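Side-chain contacts in WZI (Escherichia coli, PDB 2YNK), which probably binds capsular polysaccharide at the outer membrane as a β-barrel lectin and supports the assembly of group 1 capsules: residues A[8-11]-A[12-16]; A[30-34]-A[35-39]; A[277-280]-A[281-285]; A[316-320]-A[321-325]. All blocks are in the same frame, centred on the assembly; numbering follows the deposited sequence.

Contact 1: residues A[8-11]-A[12-16]; sequences NDLR and NDLAW
L10 and L14 meet one turn apart on helix 8-19, with CG of L10 4.2 Å from CD1 of L14. The first torsion of L14 sets CG beside its backbone N (chi1 -72°), with the CD1 branch on the side of L10. Leucine suits both places, because this flank is buried against I37, and L14 also packs on L32.

Backbone bonds from each residue to the fourth before it run through the whole contact. N12 N bonds to N8 O, D13 N to D9 O, L14 N to L10 O and A15 N to R11 O, all at 2.8 to 3.2 Å. This helix belongs to the N-terminal helical part of the chain, which is enclosed by the 18-stranded barrel; the small A15 lets L27 and Y156 come close.

Among the polar side chains, N8 and N12 cross with their amide planes 87° apart. D9 and D13 are like charges a turn apart, their OD1 atoms separated by 6.5 Å. Nearby arginines probably ease any repulsion: R57 and R383 both make salt bridges with D13 OD2, R383 also hydrogen-bonds the main-chain D9 O, and the D9 carboxylate has a long, weak ion pair with R426. R11 instead stretches away (chi1 170°) to the carbonyl of G155, its guanidinium in cation-pi contact with F86 and Y156. The indole NE1 of W16 donates to H316 O on the barrel wall.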
loop_
_atom_site.group_PDB
_atom_site.type_symbol
_atom_site.label_atom_id
_atom_site.label_comp_id
_atom_site.label_asym_id
_atom_site.label_seq_id
_atom_site.Cartn_x
_atom_site.Cartn_y
_atom_site.Cartn_z
ATOM N N ASN A 8 -4.902 6.626 2.808
ATOM C CA ASN A 8 -3.653 7.365 2.980
ATOM C C ASN A 8 -3.733 8.306 4.184
ATOM O O ASN A 8 -2.775 8.428 4.942
ATOM C CB ASN A 8 -3.309 8.133 1.707
ATOM C CG ASN A 8 -1.977 8.833 1.786
ATOM O OD1 ASN A 8 -0.963 8.228 2.120
ATOM N ND2 ASN A 8 -1.965 10.114 1.464
ATOM N N ASP A 9 -4.882 8.966 4.343
ATOM C CA ASP A 9 -5.135 9.825 5.493
ATOM C C ASP A 9 -5.059 9.051 6.806
ATOM O O ASP A 9 -4.409 9.506 7.751
ATOM C CB ASP A 9 -6.491 10.530 5.365
ATOM C CG ASP A 9 -6.434 11.752 4.457
ATOM O OD1 ASP A 9 -5.325 12.096 3.992
ATOM O OD2 ASP A 9 -7.495 12.376 4.207
ATOM N N LEU A 10 -5.698 7.881 6.848
ATOM C CA LEU A 10 -5.678 7.029 8.045
ATOM C C LEU A 10 -4.259 6.605 8.415
ATOM O O LEU A 10 -3.842 6.726 9.577
ATOM C CB LEU A 10 -6.534 5.770 7.841
ATOM C CG LEU A 10 -6.745 4.909 9.095
ATOM C CD1 LEU A 10 -7.560 5.693 10.119
ATOM C CD2 LEU A 10 -7.425 3.584 8.773
ATOM N N ARG A 11 -3.539 6.097 7.416
ATOM C CA ARG A 11 -2.198 5.570 7.614
ATOM C C ARG A 11 -1.267 6.616 8.186
ATOM O O ARG A 11 -0.498 6.315 9.080
ATOM C CB ARG A 11 -1.599 5.029 6.298
ATOM C CG ARG A 11 -0.120 4.702 6.443
ATOM C CD ARG A 11 0.461 3.794 5.382
ATOM N NE ARG A 11 1.846 3.512 5.754
ATOM C CZ ARG A 11 2.848 3.256 4.920
ATOM N NH1 ARG A 11 2.659 3.211 3.609
ATOM N NH2 ARG A 11 4.065 3.043 5.413
ATOM N N ASN A 12 -1.310 7.830 7.651
ATOM C CA ASN A 12 -0.405 8.883 8.106
ATOM C C ASN A 12 -0.734 9.305 9.562
ATOM O O ASN A 12 0.165 9.548 10.369
ATOM C CB ASN A 12 -0.446 10.084 7.153
ATOM C CG ASN A 12 0.026 9.737 5.740
ATOM O OD1 ASN A 12 -0.717 9.905 4.772
ATOM N ND2 ASN A 12 1.256 9.247 5.617
ATOM N N ASP A 13 -2.027 9.363 9.881
ATOM C CA ASP A 13 -2.491 9.640 11.228
ATOM C C ASP A 13 -2.082 8.532 12.222
ATOM O O ASP A 13 -1.607 8.824 13.320
ATOM C CB ASP A 13 -4.014 9.869 11.232
ATOM C CG ASP A 13 -4.401 11.297 10.829
ATOM O OD1 ASP A 13 -3.549 12.008 10.263
ATOM O OD2 ASP A 13 -5.550 11.723 11.082
ATOM N N LEU A 14 -2.249 7.272 11.835
ATOM C CA LEU A 14 -1.803 6.159 12.675
ATOM C C LEU A 14 -0.287 6.174 12.832
ATOM O O LEU A 14 0.226 5.957 13.930
ATOM C CB LEU A 14 -2.232 4.809 12.086
ATOM C CG LEU A 14 -3.714 4.430 12.143
ATOM C CD1 LEU A 14 -3.900 3.018 11.609
ATOM C CD2 LEU A 14 -4.251 4.542 13.561
ATOM N N ALA A 15 0.425 6.424 11.734
ATOM C CA ALA A 15 1.891 6.414 11.745
ATOM C C ALA A 15 2.446 7.530 12.627
ATOM O O ALA A 15 3.487 7.375 13.267
ATOM C CB ALA A 15 2.436 6.537 10.326
ATOM N N TRP A 16 1.746 8.656 12.639
ATOM C CA TRP A 16 2.104 9.787 13.479
ATOM C C TRP A 16 2.006 9.366 14.926
ATOM O O TRP A 16 2.955 9.507 15.693
ATOM C CB TRP A 16 1.169 10.956 13.163
ATOM C CG TRP A 16 1.532 12.297 13.765
ATOM C CD1 TRP A 16 2.270 13.317 13.180
ATOM C CD2 TRP A 16 1.125 12.828 15.074
ATOM N NE1 TRP A 16 2.365 14.396 14.025
ATOM C CE2 TRP A 16 1.693 14.171 15.169
ATOM C CE3 TRP A 16 0.378 12.340 16.133
ATOM C CZ2 TRP A 16 1.516 14.967 16.293
ATOM C CZ3 TRP A 16 0.198 13.154 17.259
ATOM C CH2 TRP A 16 0.758 14.434 17.336
#

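Contact 2: residues A[30-34]-A[35-39]; sequences WPLSQ and EEIAR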
loop_
_atom_site.group_PDB
_atom_site.type_symbol
_atom_site.label_atom_id
_atom_site.label_comp_id
_atom_site.label_asym_id
_atom_site.label_seq_id
_atom_site.Cartn_x
_atom_site.Cartn_y
_atom_site.Cartn_z
ATOM N N TRP A 30 -1.034 -4.178 5.177
ATOM C CA TRP A 30 -2.409 -3.837 4.846
ATOM C C TRP A 30 -3.028 -4.920 4.011
ATOM O O TRP A 30 -2.331 -5.587 3.259
ATOM C CB TRP A 30 -2.452 -2.529 4.096
ATOM C CG TRP A 30 -1.970 -1.378 4.924
ATOM C CD1 TRP A 30 -0.676 -1.124 5.352
ATOM C CD2 TRP A 30 -2.778 -0.289 5.475
ATOM N NE1 TRP A 30 -0.631 0.019 6.105
ATOM C CE2 TRP A 30 -1.856 0.568 6.213
ATOM C CE3 TRP A 30 -4.120 0.049 5.425
ATOM C CZ2 TRP A 30 -2.282 1.711 6.862
ATOM C CZ3 TRP A 30 -4.541 1.203 6.085
ATOM C CH2 TRP A 30 -3.642 2.014 6.787
ATOM N N PRO A 31 -4.350 -5.109 4.126
ATOM C CA PRO A 31 -5.269 -4.318 4.929
ATOM C C PRO A 31 -5.113 -4.582 6.427
ATOM O O PRO A 31 -4.642 -5.650 6.826
ATOM C CB PRO A 31 -6.633 -4.781 4.432
ATOM C CG PRO A 31 -6.415 -6.196 4.095
ATOM C CD PRO A 31 -5.034 -6.253 3.507
ATOM N N LEU A 32 -5.494 -3.602 7.242
ATOM C CA LEU A 32 -5.426 -3.729 8.707
ATOM C C LEU A 32 -6.759 -4.213 9.262
ATOM O O LEU A 32 -7.814 -3.774 8.821
ATOM C CB LEU A 32 -5.103 -2.377 9.351
ATOM C CG LEU A 32 -3.897 -1.596 8.836
ATOM C CD1 LEU A 32 -3.929 -0.177 9.364
ATOM C CD2 LEU A 32 -2.607 -2.296 9.215
ATOM N N SER A 33 -6.708 -5.100 10.247
ATOM C CA SER A 33 -7.896 -5.445 11.044
ATOM C C SER A 33 -8.306 -4.265 11.926
ATOM O O SER A 33 -7.488 -3.717 12.636
ATOM C CB SER A 33 -7.606 -6.654 11.921
ATOM O OG SER A 33 -7.028 -7.700 11.157
ATOM N N GLN A 34 -9.569 -3.871 11.864
ATOM C CA GLN A 34 -10.055 -2.731 12.644
ATOM C C GLN A 34 -9.931 -3.040 14.151
ATOM O O GLN A 34 -9.542 -2.189 14.947
ATOM C CB GLN A 34 -11.514 -2.405 12.274
ATOM C CG GLN A 34 -11.891 -0.942 12.447
ATOM C CD GLN A 34 -13.391 -0.697 12.400
ATOM O OE1 GLN A 34 -14.069 -1.062 11.442
ATOM N NE2 GLN A 34 -13.916 -0.063 13.446
ATOM N N GLU A 35 -10.228 -4.285 14.505
ATOM C CA GLU A 35 -10.176 -4.761 15.876
ATOM C C GLU A 35 -8.792 -4.520 16.492
ATOM O O GLU A 35 -8.674 -4.315 17.713
ATOM C CB GLU A 35 -10.543 -6.254 15.937
ATOM C CG GLU A 35 -11.996 -6.580 15.576
ATOM C CD GLU A 35 -12.329 -6.443 14.084
ATOM O OE1 GLU A 35 -11.409 -6.383 13.232
ATOM O OE2 GLU A 35 -13.532 -6.384 13.752
ATOM N N GLU A 36 -7.762 -4.535 15.641
ATOM C CA GLU A 36 -6.388 -4.237 16.052
ATOM C C GLU A 36 -6.165 -2.728 16.220
ATOM O O GLU A 36 -5.406 -2.299 17.102
ATOM C CB GLU A 36 -5.393 -4.839 15.048
ATOM C CG GLU A 36 -3.937 -4.419 15.218
ATOM C CD GLU A 36 -3.331 -4.836 16.545
ATOM O OE1 GLU A 36 -3.890 -5.716 17.237
ATOM O OE2 GLU A 36 -2.276 -4.274 16.902
ATOM N N ILE A 37 -6.816 -1.921 15.386
ATOM C CA ILE A 37 -6.772 -0.472 15.577
ATOM C C ILE A 37 -7.457 -0.115 16.918
ATOM O O ILE A 37 -6.942 0.687 17.690
ATOM C CB ILE A 37 -7.429 0.321 14.422
ATOM C CG1 ILE A 37 -6.903 -0.114 13.040
ATOM C CG2 ILE A 37 -7.149 1.808 14.578
ATOM C CD1 ILE A 37 -7.557 0.616 11.877
ATOM N N ALA A 38 -8.604 -0.742 17.187
ATOM C CA ALA A 38 -9.415 -0.483 18.379
ATOM C C ALA A 38 -8.641 -0.754 19.674
ATOM O O ALA A 38 -8.714 0.017 20.639
ATOM C CB ALA A 38 -10.674 -1.337 18.337
ATOM N N ARG A 39 -7.904 -1.860 19.667
ATOM C CA ARG A 39 -7.128 -2.308 20.808
ATOM C C ARG A 39 -6.028 -1.298 21.123
ATOM O O ARG A 39 -5.919 -0.822 22.261
ATOM C CB ARG A 39 -6.558 -3.691 20.498
ATOM C CG ARG A 39 -5.659 -4.306 21.552
ATOM C CD ARG A 39 -5.085 -5.625 21.049
ATOM N NE ARG A 39 -3.639 -5.715 21.247
ATOM C CZ ARG A 39 -2.730 -4.996 20.584
ATOM N NH1 ARG A 39 -3.093 -4.099 19.666
ATOM N NH2 ARG A 39 -1.437 -5.165 20.851
#
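S33 turns its carbonyl towards the two backbone N-H groups of E36 and I37, just where strand 32-33 gives way to helix 34-42. Both bonds are weak: S33 O lies 3.1 Å from E36 N and 3.4 Å from I37 N. The next acceptor is better served, since A38 N approaches Q34 O at 2.8 Å.

Serine occupies the N-cap position, yet its hydroxyl makes no capping bond; OG is hydrogen-bonded to R176 O instead. E35 doubles back at chi2 (72°), which carries its carboxylate over the start of the helix, and CB of S33 sits 4.0 Å from OE1 of E35. Both carboxylate oxygens are satisfied, OE1 by the indole N-H of W142 and OE2 by G2 N. Q34 OE1 accepts from A1 N, so these two side chains hold down the first residues of the chain. E36 divides its oxygens: OE1 accepts from Q179 N, and OE2 forms a salt bridge with R39 NH1 at 2.9 Å, one turn or so along. An acidic residue is well placed in this first turn, where the helix dipole would probably steady its negative charge.

The apolar touch is slight, CD1 of L32 standing 4.5 Å from CD1 of I37, both near L14. The whole is a strand-to-helix junction with the residue types common at a helix N-terminus, though the serine hydroxyl is spent on R176 O.

Contact 3: residues A[277-280]-A[281-285]; sequences FKLE and PTLGW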
loop_
_atom_site.group_PDB
_atom_site.type_symbol
_atom_site.label_atom_id
_atom_site.label_comp_id
_atom_site.label_asym_id
_atom_site.label_seq_id
_atom_site.Cartn_x
_atom_site.Cartn_y
_atom_site.Cartn_z
ATOM N N PHE A 277 12.504 0.815 12.537
ATOM C CA PHE A 277 13.117 1.068 13.838
ATOM C C PHE A 277 12.715 2.430 14.396
ATOM O O PHE A 277 13.128 3.459 13.877
ATOM C CB PHE A 277 14.641 0.988 13.727
ATOM C CG PHE A 277 15.345 1.057 15.055
ATOM C CD1 PHE A 277 15.475 -0.078 15.846
ATOM C CD2 PHE A 277 15.879 2.250 15.516
ATOM C CE1 PHE A 277 16.123 -0.019 17.072
ATOM C CE2 PHE A 277 16.528 2.312 16.737
ATOM C CZ PHE A 277 16.652 1.176 17.515
ATOM N N LYS A 278 11.913 2.429 15.459
ATOM C CA LYS A 278 11.440 3.672 16.087
ATOM C C LYS A 278 12.491 4.197 17.054
ATOM O O LYS A 278 13.093 3.421 17.791
ATOM C CB LYS A 278 10.127 3.434 16.842
ATOM C CG LYS A 278 8.949 3.068 15.948
ATOM C CD LYS A 278 7.808 2.406 16.717
ATOM C CE LYS A 278 7.223 1.231 15.940
ATOM N NZ LYS A 278 8.207 0.129 15.685
ATOM N N LEU A 279 12.711 5.511 17.047
ATOM C CA LEU A 279 13.696 6.138 17.933
ATOM C C LEU A 279 13.079 6.726 19.208
ATOM O O LEU A 279 13.787 6.960 20.181
ATOM C CB LEU A 279 14.492 7.226 17.190
ATOM C CG LEU A 279 15.619 6.743 16.266
ATOM C CD1 LEU A 279 16.261 7.907 15.519
ATOM C CD2 LEU A 279 16.672 5.976 17.052
ATOM N N GLU A 280 11.770 6.954 19.205
ATOM C CA GLU A 280 11.111 7.585 20.347
ATOM C C GLU A 280 11.353 6.840 21.662
ATOM O O GLU A 280 11.668 7.474 22.671
ATOM C CB GLU A 280 9.609 7.738 20.097
ATOM C CG GLU A 280 8.872 8.565 21.147
ATOM C CD GLU A 280 8.508 7.788 22.412
ATOM O OE1 GLU A 280 8.393 6.540 22.345
ATOM O OE2 GLU A 280 8.328 8.432 23.479
ATOM N N PRO A 281 11.226 5.500 21.662
ATOM C CA PRO A 281 11.340 4.800 22.946
ATOM C C PRO A 281 12.710 4.905 23.634
ATOM O O PRO A 281 12.834 4.494 24.783
ATOM C CB PRO A 281 11.031 3.339 22.583
ATOM C CG PRO A 281 10.326 3.399 21.278
ATOM C CD PRO A 281 10.932 4.567 20.563
ATOM N N THR A 282 13.718 5.441 22.942
ATOM C CA THR A 282 15.056 5.609 23.502
ATOM C C THR A 282 15.447 7.074 23.579
ATOM O O THR A 282 15.709 7.584 24.663
ATOM C CB THR A 282 16.101 4.857 22.662
ATOM O OG1 THR A 282 15.946 3.458 22.886
ATOM C CG2 THR A 282 17.517 5.264 23.043
ATOM N N LEU A 283 15.490 7.743 22.427
ATOM C CA LEU A 283 15.974 9.121 22.349
ATOM C C LEU A 283 14.855 10.148 22.488
ATOM O O LEU A 283 15.124 11.346 22.569
ATOM C CB LEU A 283 16.694 9.370 21.020
ATOM C CG LEU A 283 17.700 8.340 20.511
ATOM C CD1 LEU A 283 18.319 8.853 19.218
ATOM C CD2 LEU A 283 18.774 8.036 21.545
ATOM N N GLY A 284 13.606 9.693 22.487
ATOM C CA GLY A 284 12.471 10.612 22.549
ATOM C C GLY A 284 12.268 11.428 21.281
ATOM O O GLY A 284 11.540 12.421 21.293
ATOM N N TRP A 285 12.908 11.015 20.188
ATOM C CA TRP A 285 12.684 11.628 18.885
ATOM C C TRP A 285 11.569 10.901 18.191
ATOM O O TRP A 285 11.577 9.670 18.137
ATOM C CB TRP A 285 13.942 11.574 18.027
ATOM C CG TRP A 285 15.078 12.429 18.532
ATOM C CD1 TRP A 285 15.036 13.417 19.518
ATOM C CD2 TRP A 285 16.467 12.426 18.059
ATOM N NE1 TRP A 285 16.271 13.988 19.693
ATOM C CE2 TRP A 285 17.174 13.442 18.851
ATOM C CE3 TRP A 285 17.172 11.706 17.105
ATOM C CZ2 TRP A 285 18.522 13.706 18.671
ATOM C CZ3 TRP A 285 18.534 11.979 16.938
ATOM C CH2 TRP A 285 19.190 12.956 17.702
#
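E280, L279 and P281 carry this turn, in which the chain leaves strand 268-278, makes a short helix and heads for strand 287-295. L279 works through both its carbonyl and its side chain. L279 O accepts twice: L283 N comes almost straight on at 2.9 Å, while T282 N, at 3.2 Å, lies above the carbonyl plane. With CG anti to the carbonyl carbon (chi1 -79°), its isobutyl group runs beside that of L283, the two pointing the same way, and CD2 of L279 is 4.0 Å from CD1 of L283. The other branch meets a ring: CD1 of L279 reaches the edge of the W285 indole, 4.2 Å from CE3. L283 also places its CD1 over one face of that indole, offset toward the rim, so W285 is touched at face and edge by two leucines.

E280 closes the helix through its main chain, E280 O accepting from G284 N at 3.0 Å. Its side chain bends at chi2 (-82°) and comes back over the following residue. P281 fits the first helical turn because it has no N-H to offer and none is needed there; its CD rests 4.0 Å from CB of K278. G284, at phi 70°, ends the helix with a backbone turn that glycine adopts readily.

Main-chain bonds thus fix the shape of the turn, while leucine and tryptophan gather on its surface, a mixture consistent with a turn at the edge of the membrane.

Contact 4: residues A[316-320]-A[321-325]; sequences HGWGK and DAVNW. With D12 (dodecane), chain F.
H316 and V323 form an antiparallel hydrogen-bonded pair, with H316 N to V323 O at 2.8 Å and V323 N to H316 O at 2.7 Å, and beyond them G317 faces A322 as a non-hydrogen-bonded pair before W318 N closes the loop on D321 O at 3.0 Å, from above the carbonyl plane.

The small side of this ladder, G317 and A322, belongs to the face against which W16 packs. On the face of H316 and V323, the indole N-H of W325 donates to NE2 of H316 at 3.0 Å and a N-H...N angle of 155°. The bond lies close to both ring planes, which are only 15° apart, so the rings meet rim to rim. With chi1 at 69°, W325 holds CG between its backbone N and carbonyl carbon, and the indole swings back towards the imidazole. Since NE2 accepts, the imidazole is probably neutral, with its hydrogen on ND1.

W318 lays one face of its ring against dodecane, whose C2 stands 3.6 Å from CD2 of W318; at the ring's edge CE3 is 4.0 Å from CG2 of V323. The alkane also ends beside D321, with C1 3.5 Å from OD2, whereas OD1 accepts from E379 N. A broad aromatic face suits a hydrocarbon chain, and L376 and W384 complete the pocket. This is a tight β-hairpin of a transmembrane barrel, with tryptophan at the alkane-binding outer surface.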
loop_
_atom_site.group_PDB
_atom_site.type_symbol
_atom_site.label_atom_id
_atom_site.label_comp_id
_atom_site.label_asym_id
_atom_site.label_seq_id
_atom_site.Cartn_x
_atom_site.Cartn_y
_atom_site.Cartn_z
ATOM N N HIS A 316 5.714 15.269 13.858
ATOM C CA HIS A 316 5.885 16.357 14.797
ATOM C C HIS A 316 4.582 17.056 15.039
ATOM O O HIS A 316 3.708 17.060 14.180
ATOM C CB HIS A 316 6.903 17.352 14.255
ATOM C CG HIS A 316 8.217 16.728 13.843
ATOM N ND1 HIS A 316 9.134 16.310 14.731
ATOM C CD2 HIS A 316 8.754 16.474 12.581
ATOM C CE1 HIS A 316 10.201 15.810 14.080
ATOM N NE2 HIS A 316 9.967 15.912 12.766
ATOM N N GLY A 317 4.438 17.642 16.230
ATOM C CA GLY A 317 3.310 18.523 16.542
ATOM C C GLY A 317 3.778 19.962 16.456
ATOM O O GLY A 317 4.944 20.242 16.730
ATOM N N TRP A 318 2.898 20.873 16.047
ATOM C CA TRP A 318 3.247 22.287 15.989
ATOM C C TRP A 318 2.519 22.988 17.112
ATOM O O TRP A 318 2.913 22.849 18.276
ATOM C CB TRP A 318 2.951 22.853 14.611
ATOM C CG TRP A 318 3.741 24.099 14.290
ATOM C CD1 TRP A 318 4.013 25.177 15.128
ATOM C CD2 TRP A 318 4.382 24.444 13.010
ATOM N NE1 TRP A 318 4.755 26.128 14.478
ATOM C CE2 TRP A 318 5.010 25.753 13.206
ATOM C CE3 TRP A 318 4.493 23.823 11.770
ATOM C CZ2 TRP A 318 5.711 26.389 12.195
ATOM C CZ3 TRP A 318 5.204 24.474 10.757
ATOM C CH2 TRP A 318 5.796 25.727 10.967
ATOM N N GLY A 319 1.468 23.748 16.819
ATOM C CA GLY A 319 0.564 24.183 17.873
ATOM C C GLY A 319 -0.254 22.962 18.221
ATOM O O GLY A 319 0.225 22.055 18.899
ATOM N N LYS A 320 -1.485 22.930 17.726
ATOM C CA LYS A 320 -2.300 21.723 17.754
ATOM C C LYS A 320 -2.206 20.963 16.424
ATOM O O LYS A 320 -2.750 19.863 16.296
ATOM C CB LYS A 320 -3.750 22.082 18.057
ATOM C CG LYS A 320 -3.973 22.613 19.465
ATOM C CD LYS A 320 -5.457 22.826 19.731
ATOM C CE LYS A 320 -5.821 22.652 21.199
ATOM N NZ LYS A 320 -7.299 22.680 21.391
ATOM N N ASP A 321 -1.509 21.541 15.444
ATOM C CA ASP A 321 -1.350 20.916 14.129
ATOM C C ASP A 321 -0.350 19.768 14.205
ATOM O O ASP A 321 0.324 19.585 15.227
ATOM C CB ASP A 321 -0.865 21.932 13.085
ATOM C CG ASP A 321 -1.866 23.052 12.828
ATOM O OD1 ASP A 321 -3.051 22.920 13.222
ATOM O OD2 ASP A 321 -1.457 24.067 12.214
ATOM N N ALA A 322 -0.262 19.006 13.116
ATOM C CA ALA A 322 0.645 17.867 13.021
ATOM C C ALA A 322 1.431 17.909 11.709
ATOM O O ALA A 322 0.899 18.312 10.668
ATOM C CB ALA A 322 -0.139 16.573 13.124
ATOM N N VAL A 323 2.699 17.498 11.765
ATOM C CA VAL A 323 3.564 17.512 10.600
ATOM C C VAL A 323 4.146 16.131 10.365
ATOM O O VAL A 323 4.731 15.546 11.272
ATOM C CB VAL A 323 4.689 18.549 10.739
ATOM C CG1 VAL A 323 5.677 18.432 9.585
ATOM C CG2 VAL A 323 4.099 19.944 10.770
ATOM N N ASN A 324 3.962 15.628 9.135
ATOM C CA ASN A 324 4.459 14.315 8.690
ATOM C C ASN A 324 5.481 14.504 7.594
ATOM O O ASN A 324 5.242 15.270 6.665
ATOM C CB ASN A 324 3.329 13.495 8.083
ATOM C CG ASN A 324 2.463 12.824 9.108
ATOM O OD1 ASN A 324 2.870 11.851 9.729
ATOM N ND2 ASN A 324 1.234 13.304 9.249
ATOM N N TRP A 325 6.601 13.798 7.666
ATOM C CA TRP A 325 7.556 13.825 6.569
ATOM C C TRP A 325 8.288 12.532 6.425
ATOM O O TRP A 325 8.488 11.810 7.402
ATOM C CB TRP A 325 8.545 14.973 6.736
ATOM C CG TRP A 325 9.503 14.783 7.884
ATOM C CD1 TRP A 325 9.370 15.247 9.190
ATOM C CD2 TRP A 325 10.781 14.062 7.868
ATOM N NE1 TRP A 325 10.443 14.873 9.953
ATOM C CE2 TRP A 325 11.322 14.161 9.228
ATOM C CE3 TRP A 325 11.499 13.371 6.906
ATOM C CZ2 TRP A 325 12.530 13.584 9.580
ATOM C CZ3 TRP A 325 12.718 12.793 7.275
ATOM C CH2 TRP A 325 13.220 12.901 8.580
HETATM C C1 D12 F . 0.858 26.515 13.028
HETATM C C2 D12 F . 1.728 26.548 11.783
HETATM C C3 D12 F . 0.930 26.931 10.532
HETATM C C4 D12 F . 1.836 27.275 9.342
HETATM C C5 D12 F . 1.527 26.445 8.089
HETATM C C6 D12 F . 2.074 27.073 6.799
HETATM C C7 D12 F . 2.858 26.098 5.906
HETATM C C8 D12 F . 1.979 25.311 4.928
HETATM C C9 D12 F . 2.399 25.522 3.470
HETATM C C10 D12 F . 1.572 24.651 2.521
HETATM C C11 D12 F . 2.041 24.754 1.067
HETATM C C12 D12 F . 1.401 23.693 0.195
#

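Overall arrangement
Along the chain the contacts follow in order, none enclosing another. Contacts 1 and 2 belong to the N-terminal helices; their centres are about 13 Å apart and their side chains touch, helix 8-19 packing on helix 34-42 and R11 on W30. Contacts 3 and 4 lie on the barrel itself, in turns after strands 268-278 and 306-317, with centres about 17 Å apart and nearest atoms about 7 Å apart. Both strands run in the same sense as the last strand, 444-454, so the two turns occupy the same end of the barrel, probably the periplasmic one. Contact 1 also touches the hairpin of contact 4, about 13 Å between centres, which ties the inner helices to the wall.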